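Local coordinates for putative NADH-depentdent flavin oxidoreductase (PDB 5OCS), which is an FMN-dependent ene-reductase of the Old Yellow Enzyme family that probably uses NADPH to reduce activated C=C bonds, at residues D[345-350]-D[361-366]; D[190-195]-D[234-239]; D[297-302]-D[316-321]. One frame throughout, in Å; residues are numbered along the deposited sequence.

Contact 1: D[345-350]-D[361-366]; sequences VNAPKQ and KLFKDA
Val345 O is approached by two neighbouring residues of the facing segment, one through a hydrogen bond and one through a weaker CA-H...O contact. Lys364 N gives it a nearly straight hydrogen bond of 2.9 Å, reaching it from a point tilted out of the carbonyl plane. Phe363 makes the weaker contact, its CA-H pointing at Val345 O with CA 3.5 Å away. The amide of Val345 is also engaged, because Val345 N donates to Leu362 O at 2.9 Å. These bonds make a single bridge between Val345 and Phe363, not a regular sheet. Further on, a water carries the pairing: it accepts from Ala347 N at 2.9 Å and donates to Lys364 O at 2.8 Å.

Both segments follow helix 333-341, in the C-terminal extension beyond the barrel. The chain comes back beside itself here, then turns away through a type II turn from Phe363 to Ala366. Trp335 of the helix meets the Phe363 ring edge to face. From 348-350 the extension reaches the second subunit, where Gln350 NE2 bonds to Ser28 OG of that subunit.

The Phe363 ring has two neighbours of different kinds across the contact. Ala347 CB sits over a face in a CH-pi contact, 3.8 Å from the ring centroid. Val345 CG2 meets the edge, 3.9 Å from Phe363 CD1. Lys364 runs its aliphatic chain across Asn346, with CD 4.0 Å from Asn346 ND2. A bend at the last torsion (chi4 -58°) then brings Lys364 NZ to its hydrogen-bond partner, Ser344 OG.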
loop_
_atom_site.group_PDB
_atom_site.type_symbol
_atom_site.label_atom_id
_atom_site.label_comp_id
_atom_site.label_asym_id
_atom_site.label_seq_id
_atom_site.Cartn_x
_atom_site.Cartn_y
_atom_site.Cartn_z
ATOM N N VAL D 345 15.863 -3.751 5.772
ATOM C CA VAL D 345 14.523 -3.604 6.299
ATOM C C VAL D 345 13.801 -4.925 6.115
ATOM O O VAL D 345 14.162 -5.709 5.245
ATOM C CB VAL D 345 13.666 -2.551 5.561
ATOM C CG1 VAL D 345 13.899 -1.143 6.102
ATOM C CG2 VAL D 345 13.864 -2.637 4.040
ATOM N N ASN D 346 12.779 -5.132 6.932
ATOM C CA ASN D 346 11.820 -6.211 6.734
ATOM C C ASN D 346 10.826 -5.818 5.683
ATOM O O ASN D 346 10.147 -4.817 5.838
ATOM C CB ASN D 346 11.012 -6.424 7.994
ATOM C CG ASN D 346 11.786 -7.100 9.039
ATOM O OD1 ASN D 346 12.011 -8.288 8.957
ATOM N ND2 ASN D 346 12.211 -6.347 10.050
ATOM N N ALA D 347 10.763 -6.584 4.609
ATOM C CA ALA D 347 9.796 -6.346 3.562
ATOM C C ALA D 347 9.063 -7.688 3.366
ATOM O O ALA D 347 9.635 -8.754 3.574
ATOM C CB ALA D 347 10.457 -5.884 2.259
ATOM N N PRO D 348 7.783 -7.600 2.991
ATOM C CA PRO D 348 7.063 -8.838 2.748
ATOM C C PRO D 348 7.690 -9.591 1.581
ATOM O O PRO D 348 8.075 -8.962 0.575
ATOM C CB PRO D 348 5.659 -8.353 2.385
ATOM C CG PRO D 348 5.806 -6.970 1.944
ATOM C CD PRO D 348 6.975 -6.421 2.679
ATOM N N LYS D 349 7.734 -10.917 1.700
ATOM C CA LYS D 349 8.315 -11.780 0.656
ATOM C C LYS D 349 7.714 -11.539 -0.709
ATOM O O LYS D 349 8.370 -11.745 -1.723
ATOM C CB LYS D 349 8.146 -13.262 1.035
ATOM C CG LYS D 349 6.680 -13.715 1.208
ATOM C CD LYS D 349 6.510 -14.996 2.041
ATOM C CE LYS D 349 5.049 -15.221 2.379
ATOM N NZ LYS D 349 4.887 -16.375 3.297
ATOM N N GLN D 350 6.424 -11.173 -0.756
ATOM C CA GLN D 350 5.751 -10.922 -2.046
ATOM C C GLN D 350 6.416 -9.805 -2.871
ATOM O O GLN D 350 6.228 -9.717 -4.104
ATOM C CB GLN D 350 4.286 -10.551 -1.876
ATOM C CG GLN D 350 3.363 -11.610 -1.302
ATOM C CD GLN D 350 3.359 -11.725 0.238
ATOM O OE1 GLN D 350 4.226 -11.184 0.953
ATOM N NE2 GLN D 350 2.429 -12.524 0.750
ATOM N N LYS D 361 20.926 -6.913 -0.916
ATOM C CA LYS D 361 20.755 -7.116 0.538
ATOM C C LYS D 361 19.887 -6.077 1.249
ATOM O O LYS D 361 19.971 -5.963 2.463
ATOM C CB LYS D 361 22.108 -7.146 1.286
ATOM C CG LYS D 361 23.151 -8.094 0.735
ATOM C CD LYS D 361 22.838 -9.531 1.106
ATOM C CE LYS D 361 23.958 -10.466 0.673
ATOM N NZ LYS D 361 23.392 -11.732 0.133
ATOM N N LEU D 362 19.081 -5.322 0.506
ATOM C CA LEU D 362 18.169 -4.338 1.123
ATOM C C LEU D 362 17.165 -5.027 2.036
ATOM O O LEU D 362 16.824 -4.524 3.136
ATOM C CB LEU D 362 17.456 -3.509 0.047
ATOM C CG LEU D 362 16.494 -2.426 0.554
ATOM C CD1 LEU D 362 17.292 -1.410 1.364
ATOM C CD2 LEU D 362 15.784 -1.717 -0.576
ATOM N N PHE D 363 16.634 -6.147 1.562
ATOM C CA PHE D 363 15.601 -6.830 2.287
ATOM C C PHE D 363 16.179 -7.956 3.134
ATOM O O PHE D 363 16.873 -8.834 2.617
ATOM C CB PHE D 363 14.561 -7.355 1.319
ATOM C CG PHE D 363 13.901 -6.289 0.468
ATOM C CD1 PHE D 363 13.498 -5.072 1.003
ATOM C CD2 PHE D 363 13.615 -6.554 -0.846
ATOM C CE1 PHE D 363 12.849 -4.128 0.234
ATOM C CE2 PHE D 363 12.996 -5.617 -1.631
ATOM C CZ PHE D 363 12.600 -4.406 -1.092
ATOM N N LYS D 364 15.854 -7.955 4.422
ATOM C CA LYS D 364 16.392 -8.949 5.353
ATOM C C LYS D 364 15.962 -10.363 4.980
ATOM O O LYS D 364 14.767 -10.622 4.773
ATOM C CB LYS D 364 15.936 -8.678 6.769
ATOM C CG LYS D 364 16.394 -7.366 7.373
ATOM C CD LYS D 364 15.892 -7.203 8.811
ATOM C CE LYS D 364 16.238 -5.831 9.385
ATOM N NZ LYS D 364 17.701 -5.579 9.378
ATOM N N ASP D 365 16.939 -11.248 4.850
ATOM C CA ASP D 365 16.711 -12.681 4.630
ATOM C C ASP D 365 15.966 -13.045 3.335
ATOM O O ASP D 365 15.375 -14.107 3.262
ATOM C CB ASP D 365 15.995 -13.302 5.827
ATOM C CG ASP D 365 16.700 -13.004 7.147
ATOM O OD1 ASP D 365 17.919 -13.251 7.267
ATOM O OD2 ASP D 365 16.034 -12.498 8.053
ATOM N N ALA D 366 16.017 -12.183 2.325
ATOM C CA ALA D 366 15.340 -12.453 1.026
ATOM C C ALA D 366 15.996 -13.625 0.276
ATOM O O ALA D 366 17.209 -13.799 0.325
ATOM C CB ALA D 366 15.324 -11.220 0.151
HETATM O O HOH W 1 12.473 -8.983 4.590
#

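Contact 2: D[190-195]-D[234-239]; sequences SPIANH and ATDWVP
The carboxylate of Asp236 is the flat group that meets the other segment, and it does so through OD2. Ser190 OG lies out beyond that oxygen, 3.5 Å from Asp236 OD2. Ile192 CD1 lies beyond OD2 and raised to one side of the carboxylate plane, 3.8 Å from Asp236 OD2, with the two side chains coming from opposite directions. A water lies on the same side of the plane as this methyl. It donates to Asp236 OD2 and also bonds to Ser190 OG. Both water distances are unusually short, so their exact lengths are doubtful.

Asp236 has further partners in its own surroundings. OD2 accepts from Trp242 N, while OD1 takes a weak hydrogen bond from His186 NE2. The carboxylate is therefore held from several sides, which should limit its rotation.

The fold is a TIM barrel. Segment 234-239 follows the fifth strand, 228-233, while 190-195 follows helix 184-189 in the connection from the fourth strand, 175-179, to helix 204-221. Ser190 is where the chain leaves helix 184-189. Its OG points anti to the backbone N (chi1 179°) and accepts from Ile192 N at 3.1 Å, closing an ST turn. Ser190 O meanwhile accepts from Asn194 N at 2.8 Å. The hydroxyl thus serves its own turn and, through the water, the neighbouring loop.

Apolar contact is small. Ile192 sends CG1 and then CD1 outward along an extended branch (chi2 158°). The Ile192 and Val238 side chains cross at an angle, with Ile192 CD1 against Val238 CG2. That carbon pair is closer than normal van der Waals contact, so the fit is doubtful in detail. On the loop 234-239, Thr235 OG1 donates to Asp236 O at 2.8 Å, in the carbonyl plane and on a lone pair.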
loop_
_atom_site.group_PDB
_atom_site.type_symbol
_atom_site.label_atom_id
_atom_site.label_comp_id
_atom_site.label_asym_id
_atom_site.label_seq_id
_atom_site.Cartn_x
_atom_site.Cartn_y
_atom_site.Cartn_z
ATOM N N SER D 190 -3.679 24.127 28.758
ATOM C CA SER D 190 -3.462 25.500 28.275
ATOM C C SER D 190 -4.330 26.530 28.950
ATOM O O SER D 190 -5.572 26.431 28.903
ATOM C CB SER D 190 -3.693 25.612 26.752
ATOM O OG SER D 190 -3.503 26.963 26.344
ATOM N N PRO D 191 -3.708 27.575 29.521
ATOM C CA PRO D 191 -4.520 28.706 30.022
ATOM C C PRO D 191 -5.402 29.424 29.001
ATOM O O PRO D 191 -6.306 30.162 29.378
ATOM C CB PRO D 191 -3.456 29.677 30.534
ATOM C CG PRO D 191 -2.365 28.817 30.950
ATOM C CD PRO D 191 -2.292 27.733 29.896
ATOM N N ILE D 192 -5.135 29.239 27.719
ATOM C CA ILE D 192 -5.973 29.795 26.663
ATOM C C ILE D 192 -7.332 29.147 26.628
ATOM O O ILE D 192 -8.340 29.840 26.517
ATOM C CB ILE D 192 -5.237 29.698 25.319
ATOM C CG1 ILE D 192 -4.072 30.692 25.362
ATOM C CG2 ILE D 192 -6.158 29.955 24.115
ATOM C CD1 ILE D 192 -3.004 30.327 24.382
ATOM N N ALA D 193 -7.381 27.824 26.782
ATOM C CA ALA D 193 -8.661 27.118 26.798
ATOM C C ALA D 193 -9.200 26.859 28.196
ATOM O O ALA D 193 -10.407 26.767 28.368
ATOM C CB ALA D 193 -8.557 25.808 26.032
ATOM N N ASN D 194 -8.320 26.779 29.197
ATOM C CA ASN D 194 -8.726 26.364 30.550
ATOM C C ASN D 194 -8.814 27.627 31.429
ATOM O O ASN D 194 -7.781 28.205 31.812
ATOM C CB ASN D 194 -7.697 25.399 31.131
ATOM C CG ASN D 194 -8.085 24.877 32.484
ATOM O OD1 ASN D 194 -8.969 25.429 33.141
ATOM N ND2 ASN D 194 -7.428 23.800 32.922
ATOM N N HIS D 195 -10.045 28.031 31.700
ATOM C CA HIS D 195 -10.333 29.125 32.622
ATOM C C HIS D 195 -11.029 28.643 33.891
ATOM O O HIS D 195 -11.725 29.437 34.563
ATOM C CB HIS D 195 -11.196 30.162 31.939
ATOM C CG HIS D 195 -10.530 30.806 30.772
ATOM N ND1 HIS D 195 -11.233 31.456 29.791
ATOM C CD2 HIS D 195 -9.220 30.889 30.419
ATOM C CE1 HIS D 195 -10.393 31.887 28.865
ATOM N NE2 HIS D 195 -9.166 31.561 29.223
ATOM N N ALA D 234 5.154 20.737 22.088
ATOM C CA ALA D 234 6.309 21.374 22.737
ATOM C C ALA D 234 5.948 22.715 23.349
ATOM O O ALA D 234 6.412 23.039 24.450
ATOM C CB ALA D 234 7.434 21.550 21.746
ATOM N N THR D 235 5.179 23.498 22.592
ATOM C CA THR D 235 4.798 24.847 22.989
ATOM C C THR D 235 3.684 25.383 22.076
ATOM O O THR D 235 3.559 24.965 20.920
ATOM C CB THR D 235 6.018 25.815 22.961
ATOM O OG1 THR D 235 5.622 27.130 23.414
ATOM C CG2 THR D 235 6.636 25.948 21.562
ATOM N N ASP D 236 2.900 26.319 22.597
ATOM C CA ASP D 236 2.042 27.166 21.781
ATOM C C ASP D 236 2.907 28.230 21.089
ATOM O O ASP D 236 4.040 28.539 21.515
ATOM C CB ASP D 236 0.923 27.831 22.599
ATOM C CG ASP D 236 -0.106 26.845 23.143
ATOM O OD1 ASP D 236 -0.194 25.698 22.677
ATOM O OD2 ASP D 236 -0.835 27.239 24.056
ATOM N N TRP D 237 2.360 28.775 20.010
ATOM C CA TRP D 237 2.993 29.849 19.240
ATOM C C TRP D 237 2.686 31.211 19.932
ATOM O O TRP D 237 3.384 32.200 19.737
ATOM C CB TRP D 237 2.465 29.725 17.782
ATOM C CG TRP D 237 2.716 30.835 16.841
ATOM C CD1 TRP D 237 3.832 31.029 16.050
ATOM C CD2 TRP D 237 1.804 31.892 16.504
ATOM N NE1 TRP D 237 3.686 32.168 15.283
ATOM C CE2 TRP D 237 2.452 32.718 15.540
ATOM C CE3 TRP D 237 0.512 32.236 16.939
ATOM C CZ2 TRP D 237 1.841 33.871 15.000
ATOM C CZ3 TRP D 237 -0.101 33.391 16.403
ATOM C CH2 TRP D 237 0.572 34.194 15.447
ATOM N N VAL D 238 1.633 31.243 20.754
ATOM C CA VAL D 238 1.167 32.452 21.425
ATOM C C VAL D 238 1.652 32.483 22.868
ATOM O O VAL D 238 1.947 31.442 23.422
ATOM C CB VAL D 238 -0.392 32.584 21.378
ATOM C CG1 VAL D 238 -0.846 32.891 19.953
ATOM C CG2 VAL D 238 -1.112 31.343 21.898
ATOM N N PRO D 239 1.736 33.679 23.477
ATOM C CA PRO D 239 2.090 33.780 24.888
ATOM C C PRO D 239 0.950 33.382 25.820
ATOM O O PRO D 239 -0.205 33.311 25.401
ATOM C CB PRO D 239 2.365 35.276 25.052
ATOM C CG PRO D 239 1.377 35.900 24.110
ATOM C CD PRO D 239 1.459 35.019 22.901
HETATM O O HOH W 2 -3.317 26.712 23.833
#

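Contact 3: D[297-302]-D[316-321]; sequences TMAVGL and NEADII
Thr297 N donates to Asp319 OD2 at 2.8 Å, and the carboxylate uses its anti lone pair, away from OD1. The other oxygen, OD1, forms a salt bridge with Lys290, so both ends of the carboxylate are engaged. Thr297 O then accepts twice. Asp319 N reaches it at 2.9 Å in the carbonyl plane, and Ile320 N at 3.2 Å from a tilted position. Two residues beyond Thr297, Ala299 N donates to Ile320 O at 2.9 Å. Met298 CA-H also points at Ile320 O, with CA 3.2 Å away.

These bonds join the last two parallel strands of the TIM barrel, 297-300 and 320-323, which helix 306-314 links in a beta-alpha-beta crossover. Met298 and Ile320 lie side by side on the face that meets strand 8-10, with Met298 CG 3.8 Å from Ile320 CB. Ala299 and Ile321 look to the other face, toward the helices. There Ala299 CB meets Ala318 CB at 3.5 Å. Ile321 extends its longer branch, CG1 anti to the backbone N (chi1 176°), and CD1 reaches Gly301 CA at 3.9 Å.

The Asp319 carboxylate appears to stand in for a backbone acceptor where the strand pairing begins. Its buried charge is probably balanced by Lys290, which would help hold OD2 in place for Thr297 N.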
loop_
_atom_site.group_PDB
_atom_site.type_symbol
_atom_site.label_atom_id
_atom_site.label_comp_id
_atom_site.label_asym_id
_atom_site.label_seq_id
_atom_site.Cartn_x
_atom_site.Cartn_y
_atom_site.Cartn_z
ATOM N N THR D 297 12.419 9.534 23.823
ATOM C CA THR D 297 11.821 10.743 23.308
ATOM C C THR D 297 11.566 10.526 21.845
ATOM O O THR D 297 12.491 10.379 21.047
ATOM C CB THR D 297 12.741 11.946 23.535
ATOM O OG1 THR D 297 12.963 12.061 24.943
ATOM C CG2 THR D 297 12.135 13.199 22.997
ATOM N N MET D 298 10.298 10.490 21.482
ATOM C CA MET D 298 9.924 10.436 20.081
ATOM C C MET D 298 9.683 11.857 19.608
ATOM O O MET D 298 9.032 12.586 20.291
ATOM C CB MET D 298 8.623 9.654 19.856
ATOM C CG MET D 298 8.480 8.345 20.570
ATOM S SD MET D 298 6.941 7.527 19.948
ATOM C CE MET D 298 6.858 6.120 21.052
ATOM N N ALA D 299 10.215 12.243 18.469
ATOM C CA ALA D 299 10.035 13.564 17.947
ATOM C C ALA D 299 9.304 13.503 16.619
ATOM O O ALA D 299 9.666 12.715 15.736
ATOM C CB ALA D 299 11.369 14.221 17.735
ATOM N N VAL D 300 8.288 14.355 16.486
ATOM C CA VAL D 300 7.674 14.602 15.174
ATOM C C VAL D 300 8.733 15.202 14.297
ATOM O O VAL D 300 9.365 16.233 14.670
ATOM C CB VAL D 300 6.516 15.578 15.267
ATOM C CG1 VAL D 300 6.029 15.946 13.862
ATOM C CG2 VAL D 300 5.377 14.961 16.056
ATOM N N GLY D 301 8.989 14.534 13.181
ATOM C CA GLY D 301 9.955 14.955 12.200
ATOM C C GLY D 301 9.261 15.414 10.928
ATOM O O GLY D 301 8.804 14.561 10.119
ATOM N N LEU D 302 9.202 16.731 10.707
ATOM C CA LEU D 302 8.593 17.264 9.477
ATOM C C LEU D 302 9.655 17.269 8.407
ATOM O O LEU D 302 10.117 18.314 7.984
ATOM C CB LEU D 302 8.006 18.670 9.719
ATOM C CG LEU D 302 6.944 18.740 10.809
ATOM C CD1 LEU D 302 6.507 20.206 10.929
ATOM C CD2 LEU D 302 5.739 17.841 10.586
ATOM N N ASN D 316 21.575 13.194 18.578
ATOM C CA ASN D 316 20.968 13.022 19.876
ATOM C C ASN D 316 19.784 13.969 20.146
ATOM O O ASN D 316 19.575 14.408 21.287
ATOM C CB ASN D 316 22.046 13.136 20.972
ATOM C CG ASN D 316 23.022 11.970 20.935
ATOM O OD1 ASN D 316 22.647 10.859 21.230
ATOM N ND2 ASN D 316 24.267 12.227 20.556
ATOM N N GLU D 317 19.046 14.310 19.083
ATOM C CA GLU D 317 17.875 15.180 19.201
ATOM C C GLU D 317 16.644 14.382 19.626
ATOM O O GLU D 317 15.756 14.946 20.227
ATOM C CB GLU D 317 17.598 15.960 17.916
ATOM C CG GLU D 317 18.663 16.989 17.567
ATOM C CD GLU D 317 18.512 17.633 16.201
ATOM O OE1 GLU D 317 17.381 17.915 15.763
ATOM O OE2 GLU D 317 19.544 17.896 15.555
ATOM N N ALA D 318 16.589 13.087 19.291
ATOM C CA ALA D 318 15.455 12.228 19.619
ATOM C C ALA D 318 15.914 10.776 19.555
ATOM O O ALA D 318 16.933 10.482 18.928
ATOM C CB ALA D 318 14.278 12.468 18.658
ATOM N N ASP D 319 15.171 9.893 20.204
ATOM C CA ASP D 319 15.412 8.451 20.138
ATOM C C ASP D 319 14.600 7.750 19.061
ATOM O O ASP D 319 15.039 6.727 18.519
ATOM C CB ASP D 319 15.085 7.845 21.485
ATOM C CG ASP D 319 15.819 8.535 22.597
ATOM O OD1 ASP D 319 17.057 8.488 22.508
ATOM O OD2 ASP D 319 15.193 9.137 23.484
ATOM N N ILE D 320 13.429 8.301 18.768
ATOM C CA ILE D 320 12.535 7.777 17.740
ATOM C C ILE D 320 12.044 8.985 16.961
ATOM O O ILE D 320 11.814 10.065 17.554
ATOM C CB ILE D 320 11.361 7.038 18.391
ATOM C CG1 ILE D 320 11.861 5.756 19.083
ATOM C CG2 ILE D 320 10.289 6.727 17.347
ATOM C CD1 ILE D 320 10.828 5.127 19.969
ATOM N N ILE D 321 11.922 8.847 15.640
ATOM C CA ILE D 321 11.421 9.925 14.822
ATOM C C ILE D 321 10.112 9.455 14.255
ATOM O O ILE D 321 10.066 8.387 13.612
ATOM C CB ILE D 321 12.381 10.415 13.712
ATOM C CG1 ILE D 321 11.712 11.508 12.822
ATOM C CG2 ILE D 321 12.926 9.272 12.846
ATOM C CD1 ILE D 321 12.671 12.180 11.872
#

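How the contacts relate
Contacts 2 and 3 both belong to the barrel, with centres 23 Å apart and nearest atoms about 8 Å apart. Contact 3 joins two of its strands, and contact 2 joins loops after two others. Contact 1 lies outside, in the C-terminal extension, its centre 25 Å from that of contact 3 and 46 Å from that of contact 2. Segment 297-302 of contact 3 ends at Leu302, an FMN-binding residue, and its Met298 side chain is about 7 Å from that of Arg231, another FMN-binding residue. Contact 1 has its Phe363 side chain about 10 Å from a bound FMN, beside the second subunit, whose site it probably borders.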